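Local coordinates for levoglucosan dehydrogenase (Pseudarthrobacter phenanthrenivorans, PDB 6A3F), which catalyses the NAD(+)-dependent oxidation of levoglucosan to 3-dehydrolevoglucosan as a homotetramer of the Gfo/Idh/MocA family, at residues B[27-31]-B[60-64]; B[94-100]-B[118-123]; B[102-106]-B[122-128]; B[133-137]-B[380-384]; B[193-199]-B[260-266]. All blocks are in the same frame, centred on the assembly; numbering follows the deposited sequence.

Contact 1 of 5, residues B[27-31]-B[60-64]; sequences GLIGG and VIAEA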
# COMPACT_ATOMS: atom_id res chain seq x y z
N GLY B 27 27.94 -26.70 18.01
CA GLY B 27 27.91 -27.65 16.93
C GLY B 27 26.65 -27.51 16.09
O GLY B 27 25.56 -27.71 16.61
N LEU B 28 26.80 -27.14 14.83
CA LEU B 28 25.68 -27.06 13.86
C LEU B 28 25.62 -28.37 13.07
O LEU B 28 26.60 -28.79 12.48
CB LEU B 28 25.96 -25.86 12.94
CG LEU B 28 25.03 -25.65 11.76
CD1 LEU B 28 23.61 -25.41 12.23
CD2 LEU B 28 25.49 -24.49 10.90
N ILE B 29 24.46 -28.99 13.05
CA ILE B 29 24.25 -30.22 12.30
C ILE B 29 23.33 -29.88 11.13
O ILE B 29 22.15 -29.53 11.35
CB ILE B 29 23.65 -31.31 13.21
CG1 ILE B 29 24.56 -31.57 14.41
CG2 ILE B 29 23.35 -32.58 12.42
CD1 ILE B 29 23.95 -32.45 15.48
N GLY B 30 23.89 -29.95 9.91
CA GLY B 30 23.13 -29.79 8.66
C GLY B 30 22.83 -28.32 8.37
O GLY B 30 23.68 -27.49 8.54
N GLY B 31 21.63 -28.01 7.93
CA GLY B 31 21.26 -26.63 7.69
C GLY B 31 21.07 -26.30 6.23
O GLY B 31 20.45 -25.28 5.94
N VAL B 60 32.11 -26.61 15.54
CA VAL B 60 32.08 -27.77 14.64
C VAL B 60 30.77 -27.78 13.85
O VAL B 60 29.74 -27.44 14.39
CB VAL B 60 32.25 -29.07 15.45
CG1 VAL B 60 31.08 -29.34 16.38
CG2 VAL B 60 32.48 -30.25 14.54
N ILE B 61 30.84 -28.20 12.59
CA ILE B 61 29.68 -28.40 11.72
C ILE B 61 29.70 -29.84 11.19
O ILE B 61 30.74 -30.35 10.82
CB ILE B 61 29.65 -27.35 10.59
CG1 ILE B 61 28.37 -27.39 9.77
CG2 ILE B 61 30.90 -27.43 9.72
CD1 ILE B 61 28.21 -26.18 8.89
N ALA B 62 28.52 -30.46 11.20
CA ALA B 62 28.32 -31.80 10.62
C ALA B 62 27.55 -31.69 9.32
O ALA B 62 26.51 -31.01 9.28
CB ALA B 62 27.56 -32.64 11.60
N GLU B 63 28.02 -32.37 8.27
CA GLU B 63 27.24 -32.58 7.07
C GLU B 63 27.32 -34.07 6.69
O GLU B 63 27.93 -34.87 7.40
CB GLU B 63 27.74 -31.71 5.91
CG GLU B 63 27.79 -30.23 6.22
CD GLU B 63 26.46 -29.52 6.37
OE1 GLU B 63 25.44 -30.06 5.94
OE2 GLU B 63 26.45 -28.41 6.97
N ALA B 64 26.69 -34.41 5.58
CA ALA B 64 26.37 -35.79 5.20
C ALA B 64 27.66 -36.56 4.89
O ALA B 64 27.72 -37.75 5.08
CB ALA B 64 25.41 -35.79 4.03

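Contact 2 of 5, residues B[94-100]-B[118-123]; sequences IHVVDIA and KHIICE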
# COMPACT_ATOMS: atom_id res chain seq x y z
N ILE B 94 31.62 -29.45 23.53
CA ILE B 94 30.52 -28.77 22.83
C ILE B 94 29.42 -28.45 23.84
O ILE B 94 28.98 -29.34 24.57
CB ILE B 94 30.02 -29.63 21.67
CG1 ILE B 94 31.16 -29.91 20.68
CG2 ILE B 94 28.79 -29.02 21.01
CD1 ILE B 94 31.68 -28.71 19.95
N HIS B 95 29.01 -27.18 23.89
CA HIS B 95 28.02 -26.73 24.86
C HIS B 95 26.62 -26.67 24.25
O HIS B 95 25.66 -26.91 24.95
CB HIS B 95 28.44 -25.39 25.45
CG HIS B 95 29.83 -25.42 25.98
ND1 HIS B 95 30.89 -24.85 25.29
CD2 HIS B 95 30.35 -26.01 27.09
CE1 HIS B 95 31.99 -25.04 25.98
NE2 HIS B 95 31.69 -25.76 27.07
N VAL B 96 26.54 -26.40 22.95
CA VAL B 96 25.28 -26.11 22.26
C VAL B 96 25.20 -26.94 20.98
O VAL B 96 26.11 -26.90 20.16
CB VAL B 96 25.16 -24.61 21.93
CG1 VAL B 96 23.91 -24.33 21.13
CG2 VAL B 96 25.18 -23.74 23.19
N VAL B 97 24.07 -27.60 20.78
CA VAL B 97 23.79 -28.28 19.55
C VAL B 97 22.65 -27.57 18.80
O VAL B 97 21.57 -27.36 19.37
CB VAL B 97 23.44 -29.75 19.82
CG1 VAL B 97 23.05 -30.50 18.57
CG2 VAL B 97 24.61 -30.41 20.53
N ASP B 98 22.98 -27.19 17.57
CA ASP B 98 22.04 -26.57 16.61
C ASP B 98 21.63 -27.63 15.60
O ASP B 98 22.42 -28.03 14.75
CB ASP B 98 22.69 -25.37 15.90
CG ASP B 98 21.72 -24.56 15.04
OD1 ASP B 98 20.71 -25.15 14.57
OD2 ASP B 98 21.97 -23.33 14.84
N ILE B 99 20.36 -28.06 15.70
CA ILE B 99 19.81 -29.10 14.85
C ILE B 99 19.04 -28.44 13.70
O ILE B 99 17.90 -27.94 13.88
CB ILE B 99 18.91 -30.08 15.63
CG1 ILE B 99 19.53 -30.59 16.92
CG2 ILE B 99 18.51 -31.22 14.69
CD1 ILE B 99 18.61 -31.45 17.71
N ALA B 100 19.61 -28.51 12.49
CA ALA B 100 19.02 -27.89 11.34
C ALA B 100 18.86 -28.93 10.21
O ALA B 100 18.94 -28.60 9.06
CB ALA B 100 19.88 -26.75 10.90
N LYS B 118 23.53 -31.21 26.68
CA LYS B 118 23.82 -30.08 25.78
C LYS B 118 22.57 -29.19 25.64
O LYS B 118 21.46 -29.65 25.68
CB LYS B 118 24.36 -30.63 24.47
CG LYS B 118 25.82 -31.09 24.61
CD LYS B 118 26.33 -31.96 23.51
CE LYS B 118 27.85 -32.09 23.50
NZ LYS B 118 28.44 -32.19 24.86
N HIS B 119 22.79 -27.89 25.53
CA HIS B 119 21.70 -26.95 25.20
C HIS B 119 21.36 -27.12 23.72
O HIS B 119 22.26 -27.38 22.87
CB HIS B 119 22.13 -25.52 25.54
CG HIS B 119 22.59 -25.32 26.94
ND1 HIS B 119 21.73 -25.30 28.04
CD2 HIS B 119 23.83 -25.11 27.43
CE1 HIS B 119 22.43 -25.10 29.14
NE2 HIS B 119 23.72 -24.96 28.80
N ILE B 120 20.08 -27.01 23.39
CA ILE B 120 19.66 -27.39 22.03
C ILE B 120 18.77 -26.30 21.42
O ILE B 120 17.78 -25.92 22.04
CB ILE B 120 18.89 -28.73 22.02
CG1 ILE B 120 19.65 -29.86 22.74
CG2 ILE B 120 18.51 -29.11 20.59
CD1 ILE B 120 18.74 -30.95 23.29
N ILE B 121 19.09 -25.91 20.20
CA ILE B 121 18.13 -25.25 19.33
C ILE B 121 17.83 -26.17 18.14
O ILE B 121 18.70 -26.60 17.46
CB ILE B 121 18.57 -23.82 18.88
CG1 ILE B 121 17.49 -23.15 18.03
CG2 ILE B 121 19.90 -23.81 18.17
CD1 ILE B 121 17.61 -21.61 18.01
N CYS B 122 16.54 -26.39 17.92
CA CYS B 122 16.11 -27.27 16.91
C CYS B 122 15.18 -26.56 15.92
O CYS B 122 14.29 -25.83 16.32
CB CYS B 122 15.42 -28.47 17.55
SG CYS B 122 14.93 -29.75 16.38
N GLU B 123 15.37 -26.87 14.65
CA GLU B 123 14.44 -26.40 13.59
C GLU B 123 13.03 -26.92 13.82
O GLU B 123 12.79 -27.98 14.44
CB GLU B 123 14.88 -26.85 12.21
CG GLU B 123 15.62 -25.77 11.47
CD GLU B 123 14.73 -24.60 11.04
OE1 GLU B 123 13.60 -24.48 11.54
OE2 GLU B 123 15.21 -23.79 10.25

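Contact 3 of 5, residues B[102-106]-B[122-128]; sequences PNHLH and CEKPLAR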
# COMPACT_ATOMS: atom_id res chain seq x y z
N PRO B 102 16.48 -31.95 8.18
CA PRO B 102 15.08 -32.28 7.99
C PRO B 102 14.39 -32.96 9.18
O PRO B 102 15.05 -33.48 10.09
CB PRO B 102 15.10 -33.20 6.75
CG PRO B 102 16.36 -32.73 6.00
CD PRO B 102 17.33 -32.55 7.14
N ASN B 103 13.05 -32.96 9.14
CA ASN B 103 12.19 -33.23 10.33
C ASN B 103 12.43 -34.66 10.85
O ASN B 103 12.18 -34.93 12.02
CB ASN B 103 10.69 -33.05 10.04
CG ASN B 103 10.38 -31.81 9.23
OD1 ASN B 103 11.24 -30.95 9.10
ND2 ASN B 103 9.16 -31.70 8.69
N HIS B 104 12.82 -35.57 9.97
CA HIS B 104 12.89 -36.99 10.33
C HIS B 104 14.06 -37.27 11.28
O HIS B 104 14.00 -38.27 12.03
CB HIS B 104 12.94 -37.86 9.07
CG HIS B 104 14.20 -37.80 8.28
ND1 HIS B 104 14.73 -36.62 7.82
CD2 HIS B 104 15.01 -38.80 7.84
CE1 HIS B 104 15.84 -36.87 7.14
NE2 HIS B 104 16.04 -38.21 7.15
N LEU B 105 15.08 -36.40 11.33
CA LEU B 105 16.26 -36.64 12.19
C LEU B 105 16.25 -35.81 13.47
O LEU B 105 17.09 -36.03 14.31
CB LEU B 105 17.53 -36.32 11.39
CG LEU B 105 17.71 -37.18 10.14
CD1 LEU B 105 18.87 -36.66 9.29
CD2 LEU B 105 17.91 -38.65 10.52
N HIS B 106 15.31 -34.91 13.66
CA HIS B 106 15.32 -34.11 14.90
C HIS B 106 15.34 -34.94 16.18
O HIS B 106 16.05 -34.58 17.11
CB HIS B 106 14.08 -33.20 14.99
CG HIS B 106 14.04 -32.16 13.92
ND1 HIS B 106 12.98 -31.31 13.78
CD2 HIS B 106 14.89 -31.86 12.91
CE1 HIS B 106 13.17 -30.54 12.74
NE2 HIS B 106 14.33 -30.84 12.20
N CYS B 122 16.54 -26.39 17.92
CA CYS B 122 16.11 -27.27 16.91
C CYS B 122 15.18 -26.56 15.92
O CYS B 122 14.29 -25.83 16.32
CB CYS B 122 15.42 -28.47 17.55
SG CYS B 122 14.93 -29.75 16.38
N GLU B 123 15.37 -26.87 14.65
CA GLU B 123 14.44 -26.40 13.59
C GLU B 123 13.03 -26.92 13.82
O GLU B 123 12.79 -27.98 14.44
CB GLU B 123 14.88 -26.85 12.21
CG GLU B 123 15.62 -25.77 11.47
CD GLU B 123 14.73 -24.60 11.04
OE1 GLU B 123 13.60 -24.48 11.54
OE2 GLU B 123 15.21 -23.79 10.25
N LYS B 124 12.08 -26.19 13.25
CA LYS B 124 10.71 -26.62 13.24
C LYS B 124 10.37 -27.43 11.99
O LYS B 124 11.16 -27.43 11.03
CB LYS B 124 9.80 -25.39 13.35
CG LYS B 124 10.22 -24.16 12.57
CD LYS B 124 10.38 -24.31 11.08
CE LYS B 124 9.15 -24.74 10.34
NZ LYS B 124 9.41 -24.96 8.90
N PRO B 125 9.22 -28.15 11.96
CA PRO B 125 8.45 -28.53 13.15
C PRO B 125 9.33 -29.38 14.11
O PRO B 125 10.39 -29.87 13.72
CB PRO B 125 7.28 -29.31 12.56
CG PRO B 125 7.86 -29.96 11.31
CD PRO B 125 8.83 -28.93 10.78
N LEU B 126 8.91 -29.56 15.34
CA LEU B 126 9.86 -30.12 16.27
C LEU B 126 10.24 -31.54 15.78
O LEU B 126 11.39 -31.92 15.76
CB LEU B 126 9.23 -30.15 17.66
CG LEU B 126 10.23 -30.53 18.76
CD1 LEU B 126 11.30 -29.47 18.91
CD2 LEU B 126 9.52 -30.75 20.10
N ALA B 127 9.25 -32.28 15.34
CA ALA B 127 9.48 -33.57 14.74
C ALA B 127 8.41 -33.86 13.66
O ALA B 127 7.48 -33.07 13.45
CB ALA B 127 9.48 -34.60 15.85
N ARG B 128 8.55 -35.05 13.07
CA ARG B 128 7.73 -35.63 11.97
C ARG B 128 6.31 -35.88 12.48
O ARG B 128 5.35 -35.71 11.75
CB ARG B 128 8.44 -36.91 11.52
CG ARG B 128 8.28 -37.35 10.08
CD ARG B 128 8.99 -38.67 9.79
NE ARG B 128 9.21 -39.51 10.98
CZ ARG B 128 10.39 -39.82 11.50
NH1 ARG B 128 10.52 -40.17 12.77
NH2 ARG B 128 11.48 -39.81 10.76
O HOH W 1 13.20 -29.23 9.82

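Contact 4 of 5, residues B[133-137]-B[380-384]; sequences SKAMY and FADGY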
# COMPACT_ATOMS: atom_id res chain seq x y z
N SER B 133 7.47 -35.89 18.82
CA SER B 133 7.71 -34.60 19.49
C SER B 133 7.63 -34.76 21.02
O SER B 133 8.38 -34.15 21.75
CB SER B 133 6.76 -33.55 18.98
OG SER B 133 6.77 -33.43 17.54
N LYS B 134 6.71 -35.62 21.50
CA LYS B 134 6.58 -35.88 22.95
C LYS B 134 7.86 -36.47 23.54
O LYS B 134 8.29 -36.10 24.63
CB LYS B 134 5.42 -36.86 23.18
CG LYS B 134 5.09 -37.13 24.64
CD LYS B 134 4.01 -38.19 24.82
CE LYS B 134 3.55 -38.33 26.26
NZ LYS B 134 4.66 -38.84 27.08
N ALA B 135 8.50 -37.37 22.79
CA ALA B 135 9.71 -38.00 23.23
C ALA B 135 10.81 -36.95 23.37
O ALA B 135 11.63 -37.01 24.28
CB ALA B 135 10.12 -39.09 22.26
N MET B 136 10.85 -35.97 22.48
CA MET B 136 11.88 -34.89 22.61
C MET B 136 11.62 -34.03 23.85
O MET B 136 12.51 -33.72 24.68
CB MET B 136 11.91 -34.03 21.35
CG MET B 136 12.39 -34.78 20.14
SD MET B 136 12.05 -33.91 18.56
CE MET B 136 13.21 -32.55 18.75
N TYR B 137 10.38 -33.64 23.97
CA TYR B 137 10.00 -32.86 25.12
C TYR B 137 10.33 -33.62 26.42
O TYR B 137 10.97 -33.07 27.35
CB TYR B 137 8.52 -32.55 25.01
CG TYR B 137 7.96 -31.88 26.21
CD1 TYR B 137 8.53 -30.70 26.68
CD2 TYR B 137 6.88 -32.41 26.89
CE1 TYR B 137 8.04 -30.07 27.80
CE2 TYR B 137 6.38 -31.79 28.03
CZ TYR B 137 6.96 -30.62 28.46
OH TYR B 137 6.48 -30.00 29.58
N PHE B 380 10.92 -26.57 23.68
CA PHE B 380 10.37 -27.84 23.24
C PHE B 380 8.95 -28.06 23.77
O PHE B 380 8.20 -28.78 23.12
CB PHE B 380 11.27 -29.01 23.65
CG PHE B 380 12.49 -29.27 22.80
CD1 PHE B 380 13.03 -28.26 21.99
CD2 PHE B 380 13.17 -30.48 22.90
CE1 PHE B 380 14.19 -28.48 21.28
CE2 PHE B 380 14.33 -30.69 22.18
CZ PHE B 380 14.83 -29.70 21.36
N ALA B 381 8.56 -27.45 24.90
CA ALA B 381 7.17 -27.50 25.33
C ALA B 381 6.28 -26.89 24.25
O ALA B 381 5.27 -27.45 23.91
CB ALA B 381 6.97 -26.77 26.64
N ASP B 382 6.70 -25.70 23.76
CA ASP B 382 5.95 -25.00 22.70
C ASP B 382 5.96 -25.83 21.41
O ASP B 382 4.94 -25.88 20.69
CB ASP B 382 6.54 -23.59 22.50
CG ASP B 382 6.46 -22.74 23.77
OD1 ASP B 382 5.36 -22.17 24.07
OD2 ASP B 382 7.50 -22.68 24.51
N GLY B 383 7.11 -26.43 21.09
CA GLY B 383 7.25 -27.24 19.89
C GLY B 383 6.32 -28.44 19.91
O GLY B 383 5.65 -28.76 18.94
N TYR B 384 6.24 -29.05 21.07
CA TYR B 384 5.37 -30.19 21.26
C TYR B 384 3.88 -29.78 21.23
O TYR B 384 3.11 -30.48 20.59
CB TYR B 384 5.79 -30.90 22.55
CG TYR B 384 4.91 -32.06 22.95
CD1 TYR B 384 4.37 -32.92 22.01
CD2 TYR B 384 4.64 -32.31 24.29
CE1 TYR B 384 3.55 -33.98 22.38
CE2 TYR B 384 3.80 -33.35 24.68
CZ TYR B 384 3.28 -34.21 23.72
OH TYR B 384 2.47 -35.23 24.12

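Contact 5 of 5, residues B[193-199]-B[260-266]; sequences LSWRFQK and GPVDVDD. With SO4 (sulfate ion), chain E.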
# COMPACT_ATOMS: atom_id res chain seq x y z
N LEU B 193 10.02 -33.54 -6.73
CA LEU B 193 9.60 -34.24 -5.52
C LEU B 193 10.80 -34.31 -4.58
O LEU B 193 11.74 -35.03 -4.85
CB LEU B 193 9.12 -35.65 -5.91
CG LEU B 193 8.36 -36.43 -4.84
CD1 LEU B 193 6.99 -35.82 -4.58
CD2 LEU B 193 8.19 -37.89 -5.25
N SER B 194 10.80 -33.49 -3.53
CA SER B 194 11.81 -33.48 -2.56
C SER B 194 11.20 -34.00 -1.26
O SER B 194 9.98 -34.34 -1.22
CB SER B 194 12.37 -32.09 -2.38
OG SER B 194 11.40 -31.23 -1.80
N TRP B 195 12.02 -34.04 -0.22
CA TRP B 195 11.62 -34.54 1.07
C TRP B 195 10.43 -33.75 1.62
O TRP B 195 9.66 -34.32 2.41
CB TRP B 195 12.78 -34.56 2.05
CG TRP B 195 13.22 -33.24 2.60
CD1 TRP B 195 14.23 -32.47 2.10
CD2 TRP B 195 12.69 -32.53 3.75
NE1 TRP B 195 14.38 -31.34 2.87
CE2 TRP B 195 13.45 -31.34 3.87
CE3 TRP B 195 11.67 -32.78 4.68
CZ2 TRP B 195 13.21 -30.40 4.89
CZ3 TRP B 195 11.45 -31.86 5.69
CH2 TRP B 195 12.23 -30.69 5.80
N ARG B 196 10.33 -32.46 1.29
CA ARG B 196 9.23 -31.64 1.82
C ARG B 196 7.88 -32.10 1.24
O ARG B 196 6.83 -31.67 1.75
CB ARG B 196 9.43 -30.14 1.47
CG ARG B 196 10.60 -29.48 2.17
CD ARG B 196 10.67 -27.99 1.91
NE ARG B 196 11.67 -27.39 2.78
CZ ARG B 196 12.97 -27.50 2.60
NH1 ARG B 196 13.44 -28.14 1.53
NH2 ARG B 196 13.81 -27.02 3.51
N PHE B 197 7.87 -32.98 0.22
CA PHE B 197 6.63 -33.49 -0.32
C PHE B 197 6.42 -34.95 0.08
O PHE B 197 5.52 -35.59 -0.48
CB PHE B 197 6.58 -33.29 -1.83
CG PHE B 197 6.61 -31.84 -2.23
CD1 PHE B 197 5.46 -31.06 -2.13
CD2 PHE B 197 7.79 -31.23 -2.61
CE1 PHE B 197 5.50 -29.71 -2.43
CE2 PHE B 197 7.83 -29.87 -2.87
CZ PHE B 197 6.69 -29.11 -2.79
N GLN B 198 7.12 -35.44 1.10
CA GLN B 198 7.08 -36.88 1.41
C GLN B 198 6.67 -37.07 2.86
O GLN B 198 7.45 -36.77 3.73
CB GLN B 198 8.45 -37.51 1.14
CG GLN B 198 8.85 -37.43 -0.31
CD GLN B 198 10.00 -38.35 -0.65
OE1 GLN B 198 11.17 -38.03 -0.41
NE2 GLN B 198 9.66 -39.46 -1.27
N LYS B 199 5.48 -37.61 3.11
CA LYS B 199 4.96 -37.75 4.46
C LYS B 199 5.93 -38.54 5.34
O LYS B 199 5.95 -38.35 6.55
CB LYS B 199 3.58 -38.43 4.38
CG LYS B 199 2.89 -38.76 5.69
CD LYS B 199 1.52 -39.38 5.40
CE LYS B 199 0.60 -39.37 6.59
NZ LYS B 199 1.14 -40.23 7.68
N GLY B 260 6.56 -39.28 -9.01
CA GLY B 260 6.15 -39.90 -7.75
C GLY B 260 5.04 -39.08 -7.10
O GLY B 260 4.83 -37.94 -7.51
N PRO B 261 4.29 -39.68 -6.17
CA PRO B 261 3.11 -39.01 -5.65
C PRO B 261 3.50 -38.09 -4.49
O PRO B 261 4.43 -38.33 -3.75
CB PRO B 261 2.17 -40.13 -5.14
CG PRO B 261 3.16 -41.18 -4.65
CD PRO B 261 4.32 -41.07 -5.64
N VAL B 262 2.71 -37.03 -4.36
CA VAL B 262 2.81 -36.16 -3.21
C VAL B 262 1.75 -36.63 -2.21
O VAL B 262 0.55 -36.50 -2.51
CB VAL B 262 2.58 -34.69 -3.63
CG1 VAL B 262 2.48 -33.78 -2.41
CG2 VAL B 262 3.63 -34.21 -4.64
N ASP B 263 2.16 -37.05 -1.04
CA ASP B 263 1.18 -37.60 -0.10
C ASP B 263 1.08 -36.70 1.10
O ASP B 263 0.91 -37.18 2.23
CB ASP B 263 1.57 -39.01 0.32
CG ASP B 263 2.97 -39.07 0.93
OD1 ASP B 263 3.72 -38.05 0.95
OD2 ASP B 263 3.35 -40.17 1.38
N VAL B 264 1.27 -35.39 0.86
CA VAL B 264 1.09 -34.43 1.91
C VAL B 264 0.21 -33.33 1.36
O VAL B 264 -0.03 -33.29 0.19
CB VAL B 264 2.41 -33.85 2.43
CG1 VAL B 264 3.22 -34.91 3.13
CG2 VAL B 264 3.19 -33.16 1.32
N ASP B 265 -0.20 -32.45 2.28
CA ASP B 265 -1.03 -31.33 1.97
C ASP B 265 -0.18 -30.20 1.33
O ASP B 265 0.91 -29.93 1.82
CB ASP B 265 -1.65 -30.84 3.30
CG ASP B 265 -0.60 -30.43 4.33
OD1 ASP B 265 0.09 -31.29 4.89
OD2 ASP B 265 -0.47 -29.21 4.63
N ASP B 266 -0.72 -29.59 0.27
CA ASP B 266 -0.22 -28.33 -0.31
C ASP B 266 -0.84 -27.10 0.41
O ASP B 266 -0.28 -25.99 0.36
CB ASP B 266 -0.59 -28.21 -1.78
CG ASP B 266 0.28 -29.12 -2.69
OD1 ASP B 266 1.47 -29.39 -2.36
OD2 ASP B 266 -0.31 -29.52 -3.72
S SO4 E . 16.99 -28.62 2.64
O1 SO4 E . 16.45 -28.08 3.92
O2 SO4 E . 16.01 -28.41 1.53
O3 SO4 E . 18.29 -27.94 2.33
O4 SO4 E . 17.20 -30.08 2.84

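Contact 1 of 5, residues B[27-31]-B[60-64]
Leu28 is held through both of its backbone polar atoms: its N donates to Val60 O (3.0 Å), and its O accepts from Ala62 N (2.8 Å) at an N-H...O angle of 165°. A third bond, Gly30 N to Ala62 O at 2.9 Å, completes the set, and the alternation between the two strands is the parallel one, their short axes diverging by 15°. Weaker CA-H...O contacts lie between these bonds, with Gly27 CA 3.1 Å from Val60 O and Ile61 CA close to Leu28 O.

Apolar contacts occupy both faces of the sheet. Leu28 and Ile61 run side by side, CD2 of the former 3.8 Å from CD1 of the latter, and Phe78 touches both. On the other face Ile29 CG1 faces Ala62 CB, under helix 85-89, while Val60 CG1 rests on Gly27 CA.

At the polar end Glu63, bent at chi2 (-70°), turns its carboxylate back over Gly30, with OE1 3.6 Å from Gly30 CA. Glu63 is an NADH ligand, and Gly30, at positive phi, is probably the first glycine of a Rossmann-type GxGxxG sequence. The strand pair closes the beta-alpha-beta unit of strand 23-30, helix 35-48 and strand 55-62, the first of the NAD-binding Rossmann fold.

Contact 2 of 5, residues B[94-100]-B[118-123]
Lys118 reaches across to Ile94 at the start of a parallel strand pair that belongs to the Rossmann beta-alpha-beta unit of strand 96-100, helix 106-115 and strand 119-122. Its CB lies 4.0 Å from Val97 CG2, and CG passes Ile94 O. CD packs on the same Val97 methyl at 3.8 Å, whereas CE meets Ile94 CB. A bend at chi4 (39°) then brings NZ to Ile94 O at 2.9 Å, the donor tilted 16° from the carbonyl plane; Asp91 O is a second acceptor for this ammonium group, so the buried charge is met by backbone oxygens.

Beyond the lysine, five backbone bonds run from His119 N to His95 O as far as Glu123 N to Ile99 O. The straightest are Val97 N to His119 O and Ile99 N to Ile121 O, each with an angle of 169° at the hydrogen.

Side chains on the two faces differ in character. Ile99 CD1 meets Ile120 CG2 at 3.7 Å beneath helix 106-115. Across the sheet, the Asp98 carboxylate lies alongside Ile121 while its OD2 is held by Tyr42 and His38; OD2 of this buried acid is therefore satisfied from helix 35-48. At the far end the NADH-binding residue Glu123 lays its CG 4.0 Å from Ala100 CA.

Contact 3 of 5, residues B[102-106]-B[122-128]
His106 ND1 donates to Leu126 O at 2.6 Å, the shortest polar bond between these loops. The acceptor lies in the imidazole plane, only 1° out of it, but the nitrogen stands above the Leu126 carbonyl plane and so misses the usual lone-pair direction. Pro125 O also comes to this edge of the ring, 3.0 Å from ND1. At the other nitrogen, NE2 is hydrogen-bonded to Thr101 O, so the imidazole is fixed in its rotation by polar partners at both nitrogens.

Its faces are covered too. Cys122 SG sits over one, 3.8 Å from the ring centroid and 24° off the normal, a sulfur-aromatic contact; Asn103 CA lies over the opposite face.

The Asn103 and Pro125 side chains meet nearly perpendicularly, ND2 resting 3.4 Å from Pro125 CG. That nitrogen is hydrogen-bonded to Ala202 O, while a water bridges Asn103 OD1 (2.7 Å) and Lys124 O (3.0 Å). A cis peptide bond precedes Pro125.

Arg128 bends at chi3 to bring NH2 to His104 O in a weak bond; its firmer partner is Glu132, through a salt bridge.

Asn103, His106, Glu123 and Lys124 all bind NADH, and Lys124, salt-bridged to Asp209, also binds levoglucosan. The loops at the C-terminal ends of strands 96-100 and 119-122 therefore form part of the cofactor and substrate site, with the Glu-Lys-Pro sequence characteristic of the Gfo/Idh/MocA family.

Contact 4 of 5, residues B[133-137]-B[380-384]
With CG anti to the backbone N in both residues (chi1 near 175° in Tyr137 and Tyr384), each tyrosine swings out from its helix to meet the other. The side chains cross at about a right angle, yet the ring planes are only 31° apart and the centroids 5.6 Å, so the pair is oblique. CD2 of Tyr137 touches CD2 of Tyr384 at 3.4 Å, the nearest point between the rings.

Each ring then has a further partner on the opposing helix. Lys134 CA stands over a face of the Tyr384 ring, 3.7 Å from its centroid, in a CH-pi contact. The aliphatic part of the lysine continues alongside the tyrosine, its CG 3.3 Å from Tyr384 OH, before the ammonium group turns to a salt bridge with Asp138. The Tyr137 ring also touches Ala381, CE1 lying 3.7 Å from Ala381 CB.

Deeper in the interface the packing is less close. Met136 CE approaches Phe380 CE2 at 4.1 Å, the two side chains crossing nearly perpendicularly, while Met136 O lies at the edge of the phenylalanine ring, near its plane. Met136 and Phe380 also touch Leu126 and Cys122, which links the helix pair to the core of the nucleotide-binding domain.

The segment axes run antiparallel at 165°, 9.0 Å apart at closest approach. The contact is aromatic and aliphatic helix-helix packing: the C-terminal helix 380-399 returns across more than 240 residues to lie against helix 130-141 of the Rossmann fold.

Contact 5 of 5, residues B[193-199]-B[260-266]
Leu193 and Val262 overlap antiparallel, flank to flank, with Leu193 CD1 3.7 Å from Val262 CG2, while Leu193 CD2 lies against Gly260 CA. Phe197 instead extends beside Val262 in the same sense, and the valine's other methyl, CG1, meets the edge of the ring at CD1 (4.0 Å). Both valine methyls also come near the CB of Phe197. Asp266 lies roughly perpendicular to Phe197, its carboxylate turned 75° from the ring; its OD2 is bonded to the backbone N of Trp235 and Ile236.

One hydrogen bond joins the segments: Lys199 N donates to Asp263 OD1 at 2.8 Å, nearly straight, approaching from the syn side but 30° out of the carboxylate plane. The Asp263 chi1 of 56° sets its CG between N and the carbonyl carbon, turning the acid toward this amide. Val264 CG1 packs beside the same nitrogen.

Away from this interface, the Arg196 guanidinium lies with one face over Trp195 CZ2. Its NH1 bonds O2 of a sulfate, probably from the crystallisation liquor, at 2.6 Å and its NH2 bonds O1, while Trp195 NE1 reaches O4. Both residues bind NADH when the cofactor is present, and Arg196 binds levoglucosan as well.

The loop 193-199 leads into helix 199-202, with strand 238-242 beside Leu193 and Val262, while segment 260-266 connects strand 256-261 to strand 267-274.

In the fold
Contacts 1 and 2 are buried neighbours in one parallel sheet, joined where strand 23-30 pairs with strand 96-100; both rely on regular backbone bonding. Contact 3, buried too, shares Cys122 and Glu123 with contact 2 but, lying in the loops past the strand ends, replaces that regularity with side-chain, water and sulfur-aromatic interactions. Contact 4 is only partly buried and packs its helices through rings and aliphatic chains; it touches contacts 2 and 3 through Met136 and Phe380. Contact 5, also partly buried, belongs to the C-terminal domain and mixes apolar packing with one acid-to-amide bond. Trp195 meets Pro102 and Asn103, bringing contacts 3 and 5 together at the cofactor site.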